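Local coordinates for LDL receptor adaptor protein (Rattus norvegicus, PDB 3SO6) that links the LDL receptor to the clathrin endocytic machinery, its phosphotyrosine-binding (PTB) domain binding the NPXY internalisation motif of the receptor tail, at residues Lys30-Thr35 with Cys101-Cys106; Arg53-Thr58 with Phe87-Gln92; Val69-Ile74 with Ala120-Val125. All blocks are in the same frame, centred on the assembly; numbering follows the deposited sequence. Where two conformers were deposited one is given.

Contact 1: residues Lys30-Thr35 with Cys101-Cys106; sequences KRIVAT and CHAFLC
Ile32 of helix 22-38 points its side chain at Cys101 and Ala103 on strand 99-105, packing a helix onto the outer surface of the antiparallel sheet of this PTB domain, a fold of the pleckstrin-homology clan. The backbones come nearest at Ile32 and Ala103, whose CA atoms are 7.1 Å apart, a distance that a single layer of small and branched apolar groups can fill. The contact is apolar in kind and rests on two branches of one isoleucine. With CG1 anti to the carbonyl carbon (chi1 -69°) and CD1 extended beyond it, the longer branch reaches to the strand, where Ile32 CD1 lies 3.8 Å from Ala103 CB. The shorter branch meets the same methyl, Ile32 CG2 standing 4.0 Å from Ala103 CB. His102 and Phe104, alternating with Cys101 and Ala103, direct their CB atoms away from the helix; His102 ND1 is hydrogen-bonded to Tyr10 OH. Leu11 and Thr14 of strand 4-16 also touch Ile32, and hydrogen bonds tie Arg31 NE to Thr14 OG1 and Arg31 NH2 to Leu15 O. Towards Cys101 the methyl meets sulfur and backbone alike: Ile32 CD1 is 4.2 Å from Cys101 SG and 3.5 Å from Cys101 O.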
ATOM      1  N   LYS A  30      -8.932   5.494  -9.636  1.00 10.57           N
ATOM      2  CA  LYS A  30     -10.130   5.589 -10.446  1.00 12.13           C
ATOM      3  C   LYS A  30     -10.259   4.353 -11.353  1.00 11.55           C
ATOM      4  O   LYS A  30     -11.348   3.774 -11.497  1.00 12.73           O
ATOM      5  CB  LYS A  30     -10.087   6.936 -11.268  1.00 14.22           C
ATOM      6  CG  LYS A  30     -11.182   7.116 -12.299  1.00 19.48           C
ATOM      7  CD  LYS A  30     -10.975   8.381 -13.228  1.00 26.38           C
ATOM      8  CE  LYS A  30     -12.286   8.929 -13.861  1.00 32.26           C
ATOM      9  NZ  LYS A  30     -13.191   9.524 -12.754  1.00 33.59           N
ATOM     10  N   ARG A  31      -9.152   3.939 -11.983  1.00 12.00           N
ATOM     11  CA  ARG A  31      -9.180   2.827 -12.892  1.00 13.17           C
ATOM     12  C   ARG A  31      -9.486   1.547 -12.156  1.00 11.36           C
ATOM     13  O   ARG A  31     -10.303   0.718 -12.654  1.00 12.54           O
ATOM     14  CB  ARG A  31      -7.750   2.626 -13.514  1.00 15.87           C
ATOM     15  CG  ARG A  31      -7.293   3.574 -14.583  1.00 21.48           C
ATOM     16  CD  ARG A  31      -6.091   3.076 -15.373  1.00 22.74           C
ATOM     17  NE  ARG A  31      -4.826   3.055 -14.617  1.00 20.30           N
ATOM     18  CZ  ARG A  31      -4.047   4.129 -14.355  1.00 17.46           C
ATOM     19  NH1 ARG A  31      -4.461   5.358 -14.589  1.00 20.61           N
ATOM     20  NH2 ARG A  31      -2.861   3.985 -13.789  1.00 20.16           N
ATOM     21  N   ILE A  32      -8.799   1.320 -11.016  1.00 10.37           N
ATOM     22  CA  ILE A  32      -8.971   0.058 -10.319  1.00 10.83           C
ATOM     23  C   ILE A  32     -10.414  -0.026  -9.810  1.00  9.94           C
ATOM     24  O   ILE A  32     -11.016  -1.097  -9.886  1.00 10.83           O
ATOM     25  CB  ILE A  32      -7.967   0.030  -9.114  1.00  9.91           C
ATOM     26  CG1 ILE A  32      -6.513  -0.062  -9.601  1.00 11.83           C
ATOM     27  CG2 ILE A  32      -8.307  -1.126  -8.192  1.00 12.47           C
ATOM     28  CD1 ILE A  32      -5.513   0.264  -8.477  1.00 12.30           C
ATOM     29  N   VAL A  33     -10.933   1.027  -9.232  1.00 10.18           N
ATOM     30  CA  VAL A  33     -12.324   0.984  -8.723  1.00 10.96           C
ATOM     31  C   VAL A  33     -13.328   0.693  -9.860  1.00  9.43           C
ATOM     32  O   VAL A  33     -14.225  -0.106  -9.693  1.00 10.46           O
ATOM     33  CB  VAL A  33     -12.693   2.326  -7.991  1.00 10.46           C
ATOM     34  CG1 VAL A  33     -14.128   2.417  -7.768  1.00 12.97           C
ATOM     35  CG2 VAL A  33     -11.921   2.436  -6.679  1.00 13.22           C
ATOM     36  N   ALA A  34     -13.159   1.328 -11.023  1.00 10.56           N
ATOM     37  CA  ALA A  34     -14.126   1.131 -12.128  1.00 11.07           C
ATOM     38  C   ALA A  34     -14.032  -0.354 -12.569  1.00  9.76           C
ATOM     39  O   ALA A  34     -15.077  -0.982 -12.822  1.00 11.92           O
ATOM     40  CB  ALA A  34     -13.834   2.129 -13.253  1.00 12.71           C
ATOM     41  N   THR A  35     -12.821  -0.893 -12.657  1.00 10.83           N
ATOM     42  CA  THR A  35     -12.674  -2.351 -13.060  1.00 13.00           C
ATOM     43  C   THR A  35     -13.321  -3.263 -12.048  1.00 11.58           C
ATOM     44  O   THR A  35     -14.042  -4.180 -12.408  1.00 14.77           O
ATOM     45  CB  THR A  35     -11.164  -2.703 -13.277  1.00 13.25           C
ATOM     46  OG1 THR A  35     -10.710  -1.804 -14.314  1.00 17.17           O
ATOM     47  CG2 THR A  35     -10.970  -4.164 -13.612  1.00 16.60           C
ATOM     48  N   CYS A 101       0.235   0.091  -8.644  1.00 12.42           N
ATOM     49  CA  CYS A 101      -0.602   0.646  -7.614  1.00 11.74           C
ATOM     50  C   CYS A 101      -1.583  -0.447  -7.210  1.00 10.51           C
ATOM     51  O   CYS A 101      -2.313  -0.977  -8.079  1.00 11.90           O
ATOM     52  CB  CYS A 101      -1.334   1.905  -8.153  1.00 12.43           C
ATOM     53  SG  CYS A 101      -2.403   2.635  -6.920  1.00 13.96           S
ATOM     54  N   HIS A 102      -1.598  -0.725  -5.903  1.00 10.78           N
ATOM     55  CA  HIS A 102      -2.509  -1.701  -5.340  1.00 10.95           C
ATOM     56  C   HIS A 102      -3.515  -1.012  -4.397  1.00 10.49           C
ATOM     57  O   HIS A 102      -3.113  -0.212  -3.535  1.00 11.71           O
ATOM     58  CB  HIS A 102      -1.774  -2.772  -4.515  1.00 12.84           C
ATOM     59  CG  HIS A 102      -0.868  -3.639  -5.341  1.00 13.08           C
ATOM     60  ND1 HIS A 102      -1.215  -4.902  -5.764  1.00 17.01           N
ATOM     61  CD2 HIS A 102       0.369  -3.394  -5.854  1.00 17.87           C
ATOM     62  CE1 HIS A 102      -0.211  -5.428  -6.448  1.00 16.10           C
ATOM     63  NE2 HIS A 102       0.750  -4.523  -6.560  1.00 18.62           N
ATOM     64  N   ALA A 103      -4.833  -1.230  -4.630  1.00  9.80           N
ATOM     65  CA  ALA A 103      -5.866  -0.513  -3.925  1.00  9.00           C
ATOM     66  C   ALA A 103      -6.755  -1.431  -3.105  1.00  9.09           C
ATOM     67  O   ALA A 103      -7.050  -2.559  -3.536  1.00 10.75           O
ATOM     68  CB  ALA A 103      -6.695   0.330  -4.888  1.00 11.07           C
ATOM     69  N   PHE A 104      -7.155  -0.925  -1.922  1.00  9.50           N
ATOM     70  CA  PHE A 104      -7.923  -1.688  -0.982  1.00  9.98           C
ATOM     71  C   PHE A 104      -9.110  -0.868  -0.527  1.00  9.23           C
ATOM     72  O   PHE A 104      -9.009   0.344  -0.234  1.00 10.68           O
ATOM     73  CB  PHE A 104      -7.049  -2.020   0.260  1.00  9.42           C
ATOM     74  CG  PHE A 104      -5.793  -2.762  -0.119  1.00 11.39           C
ATOM     75  CD1 PHE A 104      -4.685  -2.087  -0.626  1.00 12.81           C
ATOM     76  CD2 PHE A 104      -5.757  -4.203  -0.029  1.00 11.54           C
ATOM     77  CE1 PHE A 104      -3.548  -2.835  -1.033  1.00 11.92           C
ATOM     78  CE2 PHE A 104      -4.618  -4.908  -0.435  1.00 14.04           C
ATOM     79  CZ  PHE A 104      -3.546  -4.199  -0.958  1.00 13.62           C
ATOM     80  N   LEU A 105     -10.260  -1.527  -0.427  1.00 11.01           N
ATOM     81  CA  LEU A 105     -11.485  -0.879   0.004  1.00 11.43           C
ATOM     82  C   LEU A 105     -11.646  -1.118   1.530  1.00 12.76           C
ATOM     83  O   LEU A 105     -11.532  -2.275   2.020  1.00 13.45           O
ATOM     84  CB  LEU A 105     -12.667  -1.522  -0.693  1.00 12.01           C
ATOM     85  CG  LEU A 105     -14.006  -0.898  -0.315  1.00 14.25           C
ATOM     86  CD1 LEU A 105     -14.213   0.515  -0.871  1.00 14.01           C
ATOM     87  CD2 LEU A 105     -15.134  -1.745  -0.961  1.00 17.05           C
ATOM     88  N   CYS A 106     -11.841  -0.007   2.246  1.00 12.71           N
ATOM     89  CA  CYS A 106     -12.040  -0.019   3.690  1.00 12.53           C
ATOM     90  C   CYS A 106     -13.538   0.163   3.910  1.00 14.68           C
ATOM     91  O   CYS A 106     -14.289   0.640   3.054  1.00 15.72           O
ATOM     92  CB  CYS A 106     -11.240   1.107   4.345  1.00 13.62           C
ATOM     93  SG  CYS A 106      -9.467   1.032   3.898  1.00 13.37           S
TER

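Contact 2: residues Arg53-Thr58 with Phe87-Gln92; sequences RGIILT and FAYIAQ
Inside the bent antiparallel sheet of the PTB domain, Ile55 and Leu57 of strand 54-59 meet Tyr89 of strand 86-92 across the interior. These strands are not neighbours in the sheet, and their nearest CA atoms, those of Ile55 and Tyr89, are 10.0 Å apart, so side chains alone make the junction. The Tyr89 side chain extends into the space between them. Its CG sits between the backbone N and the carbonyl carbon (chi1 69°), and the ring passes alongside Ile55, the two side chains running in opposite senses. Ile55 CD1 approaches obliquely, 4.0 Å from Tyr89 CD2. Leu57 comes from the opposite direction and meets the far end of the phenol, with Leu57 CD1 3.7 Å from Tyr89 OH. The strong curvature of the sheet, characteristic of the pleckstrin-homology superfold, turns these two strands' inner faces towards each other. Phe104 of strand 99-105 touches both Leu57 and Tyr89, while His102 meets the tyrosine ring with the planes at about 20°. Val69 packs on Tyr89 from strand 65-70. At the end of strand 86-92, Gln92 OE1 is hydrogen-bonded to a polar side chain of the bound peptide.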
ATOM      1  N   ARG A  53       9.230  -3.099   8.379  1.00 12.63           N
ATOM      2  CA  ARG A  53       9.722  -4.081   7.403  0.50 12.70           C
ATOM      3  C   ARG A  53       9.040  -3.988   6.047  1.00 12.45           C
ATOM      4  O   ARG A  53       9.594  -4.376   5.010  1.00 14.89           O
ATOM      5  CB  ARG A  53       9.568  -5.504   7.990  0.50 14.75           C
ATOM      6  CG  ARG A  53      10.349  -5.716   9.303  0.50 15.02           C
ATOM      7  CD  ARG A  53      10.626  -7.188   9.615  0.50 20.41           C
ATOM      8  NE  ARG A  53      11.372  -7.931   8.586  0.50 23.17           N
ATOM      9  CZ  ARG A  53      12.693  -8.187   8.630  0.50 25.93           C
ATOM     10  NH1 ARG A  53      13.478  -7.689   9.585  0.50 28.04           N
ATOM     11  NH2 ARG A  53      13.243  -8.937   7.696  0.50 31.59           N
ATOM     12  N   GLY A  54       7.831  -3.466   6.042  1.00 12.15           N
ATOM     13  CA  GLY A  54       6.982  -3.471   4.843  1.00 14.15           C
ATOM     14  C   GLY A  54       5.546  -3.858   5.125  1.00 12.87           C
ATOM     15  O   GLY A  54       5.065  -3.687   6.227  1.00 13.80           O
ATOM     16  N   ILE A  55       4.850  -4.295   4.075  1.00 12.76           N
ATOM     17  CA  ILE A  55       3.461  -4.667   4.226  1.00 13.90           C
ATOM     18  C   ILE A  55       3.311  -6.135   3.839  1.00 13.93           C
ATOM     19  O   ILE A  55       3.752  -6.534   2.750  1.00 16.86           O
ATOM     20  CB  ILE A  55       2.532  -3.848   3.295  1.00 13.02           C
ATOM     21  CG1 ILE A  55       2.585  -2.374   3.658  1.00 14.10           C
ATOM     22  CG2 ILE A  55       1.110  -4.360   3.445  1.00 18.36           C
ATOM     23  CD1 ILE A  55       1.870  -1.445   2.663  1.00 14.64           C
ATOM     24  N   ILE A  56       2.782  -6.920   4.775  1.00 15.56           N
ATOM     25  CA  ILE A  56       2.515  -8.343   4.519  1.00 15.92           C
ATOM     26  C   ILE A  56       1.029  -8.442   4.134  1.00 16.87           C
ATOM     27  O   ILE A  56       0.157  -8.046   4.910  1.00 17.12           O
ATOM     28  CB  ILE A  56       2.796  -9.291   5.679  1.00 16.38           C
ATOM     29  CG1 ILE A  56       4.218  -9.068   6.166  1.00 20.00           C
ATOM     30  CG2 ILE A  56       2.743 -10.702   5.230  1.00 17.81           C
ATOM     31  CD1 ILE A  56       4.570  -9.828   7.359  1.00 23.72           C
ATOM     32  N   LEU A  57       0.782  -8.956   2.927  1.00 16.11           N
ATOM     33  CA  LEU A  57      -0.588  -9.178   2.464  1.00 16.66           C
ATOM     34  C   LEU A  57      -0.877 -10.670   2.538  1.00 17.02           C
ATOM     35  O   LEU A  57      -0.142 -11.478   1.970  1.00 17.27           O
ATOM     36  CB  LEU A  57      -0.758  -8.779   1.023  1.00 17.56           C
ATOM     37  CG  LEU A  57      -0.430  -7.358   0.672  1.00 21.27           C
ATOM     38  CD1 LEU A  57      -0.643  -7.303  -0.879  1.00 23.76           C
ATOM     39  CD2 LEU A  57      -1.302  -6.371   1.455  1.00 23.49           C
ATOM     40  N   THR A  58      -1.941 -11.005   3.255  1.00 15.92           N
ATOM     41  CA  THR A  58      -2.380 -12.392   3.384  1.00 17.99           C
ATOM     42  C   THR A  58      -3.814 -12.516   3.005  1.00 19.32           C
ATOM     43  O   THR A  58      -4.654 -11.595   3.194  1.00 20.09           O
ATOM     44  CB  THR A  58      -2.080 -12.908   4.798  1.00 19.39           C
ATOM     45  OG1 THR A  58      -2.809 -12.136   5.765  1.00 22.59           O
ATOM     46  CG2 THR A  58      -0.596 -12.956   5.101  1.00 21.52           C
ATOM     47  N   PHE A  87      -7.710   2.926   0.429  1.00  8.86           N
ATOM     48  CA  PHE A  87      -6.285   3.066   0.708  1.00  9.04           C
ATOM     49  C   PHE A  87      -5.510   2.425  -0.464  1.00  8.01           C
ATOM     50  O   PHE A  87      -5.909   1.327  -0.927  1.00  9.58           O
ATOM     51  CB  PHE A  87      -5.977   2.311   1.999  1.00 10.02           C
ATOM     52  CG  PHE A  87      -4.483   2.041   2.133  1.00  9.40           C
ATOM     53  CD1 PHE A  87      -3.583   3.078   2.448  1.00  9.65           C
ATOM     54  CD2 PHE A  87      -3.962   0.757   1.895  1.00 10.99           C
ATOM     55  CE1 PHE A  87      -2.206   2.846   2.510  1.00 11.76           C
ATOM     56  CE2 PHE A  87      -2.586   0.564   1.877  1.00 12.80           C
ATOM     57  CZ  PHE A  87      -1.715   1.576   2.206  1.00 13.88           C
ATOM     58  N   ALA A  88      -4.430   3.056  -0.904  1.00  7.83           N
ATOM     59  CA  ALA A  88      -3.633   2.432  -1.956  1.00  8.56           C
ATOM     60  C   ALA A  88      -2.160   2.697  -1.690  1.00  8.58           C
ATOM     61  O   ALA A  88      -1.752   3.719  -1.062  1.00  9.45           O
ATOM     62  CB  ALA A  88      -4.058   2.915  -3.375  1.00  9.26           C
ATOM     63  N   TYR A  89      -1.338   1.822  -2.225  1.00 10.11           N
ATOM     64  CA  TYR A  89       0.125   2.090  -2.273  1.00 10.16           C
ATOM     65  C   TYR A  89       0.677   1.903  -3.632  1.00  9.71           C
ATOM     66  O   TYR A  89       0.032   1.207  -4.470  1.00 11.09           O
ATOM     67  CB  TYR A  89       0.880   1.278  -1.200  1.00 12.08           C
ATOM     68  CG  TYR A  89       0.914  -0.213  -1.432  1.00 11.85           C
ATOM     69  CD1 TYR A  89       1.850  -0.753  -2.326  1.00 13.42           C
ATOM     70  CD2 TYR A  89      -0.032  -1.071  -0.865  1.00 13.50           C
ATOM     71  CE1 TYR A  89       1.885  -2.086  -2.612  1.00 14.57           C
ATOM     72  CE2 TYR A  89       0.008  -2.499  -1.125  1.00 14.54           C
ATOM     73  CZ  TYR A  89       0.986  -2.954  -2.010  1.00 14.43           C
ATOM     74  OH  TYR A  89       1.012  -4.305  -2.302  1.00 18.14           O
ATOM     75  N   ILE A  90       1.826   2.502  -3.916  1.00 10.82           N
ATOM     76  CA  ILE A  90       2.543   2.232  -5.180  1.00 10.56           C
ATOM     77  C   ILE A  90       3.827   1.467  -4.736  1.00 11.53           C
ATOM     78  O   ILE A  90       4.536   1.942  -3.803  1.00 11.76           O
ATOM     79  CB  ILE A  90       2.875   3.505  -5.941  1.00 11.86           C
ATOM     80  CG1 ILE A  90       1.560   4.225  -6.331  1.00 13.65           C
ATOM     81  CG2 ILE A  90       3.669   3.202  -7.181  1.00 14.51           C
ATOM     82  CD1 ILE A  90       1.732   5.614  -6.963  1.00 14.34           C
ATOM     83  N   ALA A  91       4.182   0.386  -5.453  1.00 12.43           N
ATOM     84  CA  ALA A  91       5.429  -0.266  -5.179  1.00 12.76           C
ATOM     85  C   ALA A  91       6.005  -0.798  -6.451  1.00 13.04           C
ATOM     86  O   ALA A  91       5.267  -1.270  -7.328  1.00 15.88           O
ATOM     87  CB  ALA A  91       5.204  -1.431  -4.219  1.00 13.33           C
ATOM     88  N   GLN A  92       7.331  -0.757  -6.525  1.00 14.21           N
ATOM     89  CA  GLN A  92       8.013  -1.321  -7.662  1.00 16.09           C
ATOM     90  C   GLN A  92       7.948  -2.855  -7.484  1.00 16.52           C
ATOM     91  O   GLN A  92       8.064  -3.398  -6.373  1.00 18.40           O
ATOM     92  CB  GLN A  92       9.512  -0.907  -7.636  1.00 16.37           C
ATOM     93  CG  GLN A  92      10.312  -1.390  -8.850  1.00 18.33           C
ATOM     94  CD  GLN A  92      11.514  -0.491  -9.105  1.00 22.79           C
ATOM     95  OE1 GLN A  92      12.315  -0.228  -8.200  1.00 25.89           O
ATOM     96  NE2 GLN A  92      11.709  -0.093 -10.399  1.00 24.47           N
TER

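Contact 3: residues Val69-Ile74 with Ala120-Val125; sequences VSIYRI and AQAFKV
Ile71 and Ile74 both reach the edge of the Phe123 ring on helix 109-131. Ile71 CD1 lies in the plane of the ring, 3.9 Å from Phe123 CD1, and the same methyl rests 4.1 Å from Ala122 CB, so one isoleucine end touches two successive helix residues. Ile74 crosses the phenylalanine at about a right angle and brings its shorter branch to the next stretch of the rim: Ile74 CG2 is 3.5 Å from Phe123 CE1 and 3.6 Å from Phe123 CZ. Were Phe123 cut back to an alanine, the ring edge would go, which is likely to open a gap beside Ile74 CG2 and deprive Ile71 CD1 of its aromatic partner. Torsions explain how the isoleucine arrives: in Ile71, chi1 -157° sets CG1 on the helix side and chi2 74° turns CD1 onto the Phe123 edge, while CG2 sits 4.0 Å above the centre of the Tyr72 ring. Behind this first shell, residues 71-73 form a single 3-10 turn. Ser70 OG accepts from Tyr72 N at 3.2 Å, an ST turn, and Ile74 N bonds to Ile71 O, fixing the spacing of the two isoleucines. Farther out, Arg73 bonds to Gln92 O and forms a salt bridge with Glu67. The bound peptide packs against Ile71, Tyr72, Ala120 and Phe123, and it hydrogen-bonds to Ile74 O and to the Tyr72 backbone. A ligand seated between the C-terminal helix and the edge of the sheet marks the peptide-binding groove typical of PTB domains, here holding the LDL receptor tail.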
ATOM      1  N   VAL A  69       5.701  -7.307   0.910  1.00 13.89           N
ATOM      2  CA  VAL A  69       6.178  -6.180   0.151  1.00 15.20           C
ATOM      3  C   VAL A  69       7.239  -5.455   0.967  1.00 13.84           C
ATOM      4  O   VAL A  69       6.894  -4.725   1.935  1.00 14.85           O
ATOM      5  CB  VAL A  69       5.019  -5.228  -0.199  1.00 14.99           C
ATOM      6  CG1 VAL A  69       5.501  -4.165  -1.168  1.00 18.75           C
ATOM      7  CG2 VAL A  69       3.846  -6.047  -0.850  1.00 17.80           C
ATOM      8  N   SER A  70       8.506  -5.560   0.564  1.00 14.78           N
ATOM      9  CA  SER A  70       9.599  -4.903   1.308  1.00 14.91           C
ATOM     10  C   SER A  70       9.324  -3.411   1.364  1.00 14.41           C
ATOM     11  O   SER A  70       8.991  -2.771   0.339  1.00 15.57           O
ATOM     12  CB  SER A  70      10.913  -5.133   0.566  1.00 17.13           C
ATOM     13  OG  SER A  70      11.921  -4.352   1.135  1.00 19.67           O
ATOM     14  N   ILE A  71       9.625  -2.805   2.508  1.00 13.87           N
ATOM     15  CA  ILE A  71       9.491  -1.334   2.651  1.00 13.62           C
ATOM     16  C   ILE A  71      10.290  -0.601   1.571  1.00 13.70           C
ATOM     17  O   ILE A  71       9.851   0.462   1.148  1.00 13.06           O
ATOM     18  CB  ILE A  71       9.938  -0.891   4.124  1.00 13.55           C
ATOM     19  CG1 ILE A  71       9.331   0.431   4.508  1.00 15.77           C
ATOM     20  CG2 ILE A  71      11.498  -1.019   4.301  1.00 14.36           C
ATOM     21  CD1 ILE A  71       7.889   0.414   4.831  1.00 15.64           C
ATOM     22  N   TYR A  72      11.432  -1.152   1.120  1.00 13.41           N
ATOM     23  CA  TYR A  72      12.255  -0.428   0.143  1.00 13.31           C
ATOM     24  C   TYR A  72      11.652  -0.346  -1.244  1.00 13.59           C
ATOM     25  O   TYR A  72      12.043   0.457  -2.063  1.00 15.97           O
ATOM     26  CB  TYR A  72      13.602  -1.091   0.023  1.00 15.18           C
ATOM     27  CG  TYR A  72      14.374  -1.155   1.303  1.00 16.07           C
ATOM     28  CD1 TYR A  72      14.787   0.023   1.966  1.00 17.53           C
ATOM     29  CD2 TYR A  72      14.711  -2.401   1.841  1.00 16.66           C
ATOM     30  CE1 TYR A  72      15.525  -0.091   3.134  1.00 17.72           C
ATOM     31  CE2 TYR A  72      15.421  -2.504   3.029  1.00 20.16           C
ATOM     32  CZ  TYR A  72      15.824  -1.326   3.681  1.00 20.00           C
ATOM     33  OH  TYR A  72      16.602  -1.369   4.862  1.00 24.37           O
ATOM     34  N   ARG A  73      10.666  -1.194  -1.500  1.00 14.15           N
ATOM     35  CA  ARG A  73       9.952  -1.190  -2.768  1.00 13.08           C
ATOM     36  C   ARG A  73       8.795  -0.196  -2.835  1.00 12.79           C
ATOM     37  O   ARG A  73       8.263   0.031  -3.945  1.00 14.21           O
ATOM     38  CB  ARG A  73       9.378  -2.588  -3.025  1.00 14.96           C
ATOM     39  CG  ARG A  73      10.443  -3.650  -3.304  1.00 15.87           C
ATOM     40  CD  ARG A  73       9.811  -5.084  -3.326  1.00 18.57           C
ATOM     41  NE  ARG A  73       8.671  -5.147  -4.231  1.00 18.51           N
ATOM     42  CZ  ARG A  73       7.659  -6.018  -4.157  1.00 18.78           C
ATOM     43  NH1 ARG A  73       7.616  -6.959  -3.232  1.00 20.33           N
ATOM     44  NH2 ARG A  73       6.599  -5.924  -4.981  1.00 21.00           N
ATOM     45  N   ILE A  74       8.274   0.274  -1.676  1.00 12.30           N
ATOM     46  CA  ILE A  74       7.011   1.028  -1.639  1.00 11.39           C
ATOM     47  C   ILE A  74       7.412   2.484  -1.767  1.00 11.66           C
ATOM     48  O   ILE A  74       8.267   2.960  -0.984  1.00 12.61           O
ATOM     49  CB  ILE A  74       6.251   0.769  -0.321  1.00 11.50           C
ATOM     50  CG1 ILE A  74       5.937  -0.725  -0.126  1.00 12.53           C
ATOM     51  CG2 ILE A  74       5.047   1.686  -0.281  1.00 12.76           C
ATOM     52  CD1 ILE A  74       5.391  -1.047   1.287  1.00 13.73           C
ATOM     53  N   ALA A 120       2.618   5.545   6.829  1.00 10.18           N
ATOM     54  CA  ALA A 120       3.550   6.677   6.976  1.00 10.33           C
ATOM     55  C   ALA A 120       4.487   6.453   8.139  1.00 10.71           C
ATOM     56  O   ALA A 120       5.679   6.806   8.042  1.00 11.29           O
ATOM     57  CB  ALA A 120       2.753   7.968   7.233  1.00 13.95           C
ATOM     58  N   GLN A 121       3.958   5.952   9.262  1.00 10.56           N
ATOM     59  CA  GLN A 121       4.834   5.633  10.367  1.00 11.73           C
ATOM     60  C   GLN A 121       5.864   4.585   9.998  1.00 10.69           C
ATOM     61  O   GLN A 121       7.047   4.709  10.376  1.00 11.51           O
ATOM     62  CB  GLN A 121       4.060   5.221  11.612  1.00 14.07           C
ATOM     63  CG  GLN A 121       4.979   5.003  12.839  1.00 17.26           C
ATOM     64  CD  GLN A 121       4.299   4.238  14.037  1.00 24.76           C
ATOM     65  OE1 GLN A 121       3.100   3.960  14.030  1.00 24.48           O
ATOM     66  NE2 GLN A 121       5.116   3.897  15.083  1.00 26.37           N
ATOM     67  N   ALA A 122       5.452   3.561   9.271  1.00  9.75           N
ATOM     68  CA  ALA A 122       6.408   2.552   8.846  1.00  9.75           C
ATOM     69  C   ALA A 122       7.503   3.138   7.946  1.00 10.31           C
ATOM     70  O   ALA A 122       8.685   2.786   8.121  1.00 10.60           O
ATOM     71  CB  ALA A 122       5.693   1.481   8.097  1.00 11.14           C
ATOM     72  N   PHE A 123       7.134   4.042   7.015  1.00 10.01           N
ATOM     73  CA  PHE A 123       8.154   4.675   6.169  1.00 10.19           C
ATOM     74  C   PHE A 123       9.130   5.424   7.047  1.00 10.64           C
ATOM     75  O   PHE A 123      10.337   5.392   6.845  1.00 11.48           O
ATOM     76  CB  PHE A 123       7.522   5.719   5.274  1.00 10.04           C
ATOM     77  CG  PHE A 123       6.594   5.209   4.190  1.00 10.58           C
ATOM     78  CD1 PHE A 123       6.589   3.876   3.743  1.00 10.56           C
ATOM     79  CD2 PHE A 123       5.756   6.151   3.509  1.00 10.40           C
ATOM     80  CE1 PHE A 123       5.760   3.501   2.684  1.00  9.64           C
ATOM     81  CE2 PHE A 123       4.980   5.784   2.442  1.00 10.52           C
ATOM     82  CZ  PHE A 123       4.952   4.441   2.051  1.00 11.03           C
ATOM     83  N   LYS A 124       8.654   6.203   8.030  1.00 10.96           N
ATOM     84  CA  LYS A 124       9.494   7.042   8.883  1.00 11.42           C
ATOM     85  C   LYS A 124      10.427   6.203   9.752  1.00 10.32           C
ATOM     86  O   LYS A 124      11.640   6.441   9.815  1.00 11.64           O
ATOM     87  CB  LYS A 124       8.609   7.938   9.757  1.00 13.77           C
ATOM     88  CG  LYS A 124       9.477   8.846  10.674  1.00 15.88           C
ATOM     89  CD  LYS A 124       8.582   9.844  11.541  1.00 18.16           C
ATOM     90  CE  LYS A 124       9.463  11.008  12.057  1.00 26.00           C
ATOM     91  NZ  LYS A 124       9.896  10.733  13.396  1.00 35.79           N
ATOM     92  N   VAL A 125       9.879   5.175  10.397  1.00  9.98           N
ATOM     93  CA  VAL A 125      10.696   4.343  11.266  1.00 11.07           C
ATOM     94  C   VAL A 125      11.688   3.551  10.394  1.00 10.25           C
ATOM     95  O   VAL A 125      12.875   3.447  10.795  1.00 10.01           O
ATOM     96  CB  VAL A 125       9.780   3.423  12.077  1.00 11.16           C
ATOM     97  CG1 VAL A 125      10.647   2.391  12.837  1.00 13.30           C
ATOM     98  CG2 VAL A 125       8.970   4.263  13.023  1.00 14.53           C
TER

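Contacts 2 and 3 have centres 8 Å apart and share the backbone hydrogen bond from Val69 N to Ile55 O, whereas contacts 1 and 3 have centres 20 Å apart on opposite sides of the chain's centre and do not touch. Contact 1 meets contact 2 through the neighbouring strands 86-92 and 99-105. All three reach one seven-stranded antiparallel sheet: helix 22-38 packs on it in contact 1, its strands meet across the interior in contact 2, and helix 109-131 joins it in contact 3. Along the chain, contact 2 is nested inside the loop closed by contact 1, and contact 3 crosses both. Contact 2, touching both, lies between the helix 22-38 side and the peptide-binding side.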